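Local coordinates for fucoxanthin chlorophyll a/c-binding protein Lhcq10 (Chaetoceros gracilis, PDB 6L4U) that probably harvests light as a peripheral photosystem antenna, binding chlorophylls a and c1 and fucoxanthin and passing excitation energy onward, at residues K194-A197 with Q198-D201. Sequence-based numbering, arbitrary orientation.
Sequences KTEA and QKAD. With KC1 (Chlorophyll c1), chain B.
With its CG anti to the carbonyl carbon (chi1 -55°) and its chain bent at chi3 (-101°), the side chain of K199 folds back over the start of its helix and lies along the backbone of K194 and T195. CE of K199 comes 3.2 Å from O of K194. NZ of K199 stays 4.3 Å from OE1 of E196, beyond a salt bridge. The other flank of K199 meets chlorophyll c1: CB stands 3.4 Å from O1A of the pigment, and CD packs 3.6 Å from its CBA. Cut back to an alanine, this position would probably leave the pigment's carboxyl-bearing arm without its aliphatic packing and open a gap beside K194. Backbone bonds define the first turn: T195 O accepts from N of K199 and, above its carbonyl plane, from N of Q198, while A200 N binds E196 O at 2.7 Å. CG2 of T195 lies against CB of Q198 at 3.7 Å, the side chains crossing nearly at right angles. T195 holds the N-cap position, without a side-chain capping bond, and K194 touches a fucoxanthin. The second turn places D201, salt-bridged to K205, beside a chlorophyll a; the contact lies at the surface, where helix 196-223 begins.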
# COMPACT_ATOMS: atom_id res chain seq x y z
N LYS Z 194 25.84 86.01 81.13
CA LYS Z 194 26.80 85.08 81.71
C LYS Z 194 27.88 84.77 80.68
O LYS Z 194 27.58 84.57 79.50
CB LYS Z 194 26.04 83.82 82.13
CG LYS Z 194 24.98 84.16 83.17
CD LYS Z 194 25.20 83.61 84.55
CE LYS Z 194 23.93 83.37 85.30
NZ LYS Z 194 24.08 82.84 86.68
N THR Z 195 29.14 84.73 81.11
CA THR Z 195 30.22 84.50 80.16
C THR Z 195 30.31 83.02 79.80
O THR Z 195 29.62 82.17 80.38
CB THR Z 195 31.55 85.01 80.73
OG1 THR Z 195 32.56 84.93 79.72
CG2 THR Z 195 31.98 84.18 81.92
N GLU Z 196 31.15 82.71 78.79
CA GLU Z 196 31.40 81.32 78.39
C GLU Z 196 31.91 80.45 79.52
O GLU Z 196 31.50 79.29 79.65
CB GLU Z 196 32.48 81.18 77.33
CG GLU Z 196 32.40 80.14 76.19
CD GLU Z 196 31.11 79.41 75.89
OE1 GLU Z 196 30.08 80.09 75.78
OE2 GLU Z 196 31.09 78.16 75.88
N ALA Z 197 32.87 80.96 80.30
CA ALA Z 197 33.42 80.18 81.41
C ALA Z 197 32.41 80.01 82.53
O ALA Z 197 32.59 79.14 83.38
CB ALA Z 197 34.69 80.84 81.93
N GLN Z 198 31.34 80.81 82.54
CA GLN Z 198 30.35 80.70 83.59
C GLN Z 198 29.34 79.62 83.21
O GLN Z 198 28.76 78.97 84.08
CB GLN Z 198 29.64 82.05 83.77
CG GLN Z 198 30.23 82.82 84.94
CD GLN Z 198 29.84 82.37 86.31
OE1 GLN Z 198 28.68 82.17 86.63
NE2 GLN Z 198 30.86 82.09 87.11
N LYS Z 199 29.14 79.40 81.90
CA LYS Z 199 28.22 78.38 81.39
C LYS Z 199 28.91 77.09 80.98
O LYS Z 199 28.24 76.06 80.88
CB LYS Z 199 27.48 78.93 80.17
CG LYS Z 199 26.78 80.20 80.42
CD LYS Z 199 25.87 80.57 79.33
CE LYS Z 199 26.74 81.61 78.64
NZ LYS Z 199 26.47 81.96 77.24
N ALA Z 200 30.22 77.12 80.72
CA ALA Z 200 30.96 75.87 80.53
C ALA Z 200 31.00 75.07 81.82
O ALA Z 200 30.95 73.83 81.78
CB ALA Z 200 32.37 76.14 80.03
N ASP Z 201 31.07 75.75 82.96
CA ASP Z 201 31.00 75.10 84.26
C ASP Z 201 29.59 74.63 84.60
O ASP Z 201 29.44 73.78 85.47
CB ASP Z 201 31.54 76.06 85.32
CG ASP Z 201 31.69 75.41 86.69
OD1 ASP Z 201 32.17 74.27 86.74
OD2 ASP Z 201 31.34 76.06 87.70
NB KC1 B . 21.10 72.63 83.88
ND KC1 B . 19.07 72.65 80.37
C1A KC1 B . 21.66 74.50 80.15
C1B KC1 B . 22.18 73.34 84.20
C1C KC1 B . 18.59 70.90 83.92
C1D KC1 B . 17.92 72.00 79.82
C2A KC1 B . 22.81 75.45 79.95
C2B KC1 B . 22.66 73.17 85.59
C2C KC1 B . 17.30 70.25 84.26
C2D KC1 B . 17.68 72.23 78.38
C3A KC1 B . 23.47 75.44 81.32
C3B KC1 B . 21.69 72.20 86.14
C3C KC1 B . 16.54 70.27 83.00
C3D KC1 B . 18.84 73.11 78.07
C4A KC1 B . 22.56 74.47 82.01
C4B KC1 B . 20.77 71.94 84.98
C4C KC1 B . 17.50 70.97 82.09
C4D KC1 B . 19.57 73.27 79.24
CAA KC1 B . 22.37 76.90 79.72
CAB KC1 B . 21.75 71.70 87.54
CAC KC1 B . 15.13 69.74 82.82
CAD KC1 B . 19.53 73.88 77.00
CBA KC1 B . 23.57 77.79 79.40
CBB KC1 B . 20.88 70.92 88.14
CBC KC1 B . 14.97 68.59 81.87
CBD KC1 B . 20.71 74.54 77.58
CED KC1 B . 24.01 72.97 76.42
CGA KC1 B . 24.38 77.23 78.25
CGD KC1 B . 21.95 74.23 76.81
CHA KC1 B . 20.72 74.16 79.03
CHB KC1 B . 22.87 74.23 83.27
CHC KC1 B . 19.61 71.04 84.99
CHD KC1 B . 17.07 71.19 80.69
CMA KC1 B . 24.88 74.89 81.26
CMB KC1 B . 23.83 73.82 86.25
CMC KC1 B . 16.84 69.68 85.56
CMD KC1 B . 16.64 71.78 77.38
NA KC1 B . 21.55 73.96 81.31
NC KC1 B . 18.69 71.33 82.65
O1A KC1 B . 25.48 76.73 78.44
O1D KC1 B . 22.26 74.94 75.87
O2A KC1 B . 23.87 77.31 76.89
O2D KC1 B . 22.80 73.12 77.15
OBD KC1 B . 19.18 73.96 75.77
MG KC1 B . 20.03 72.81 82.15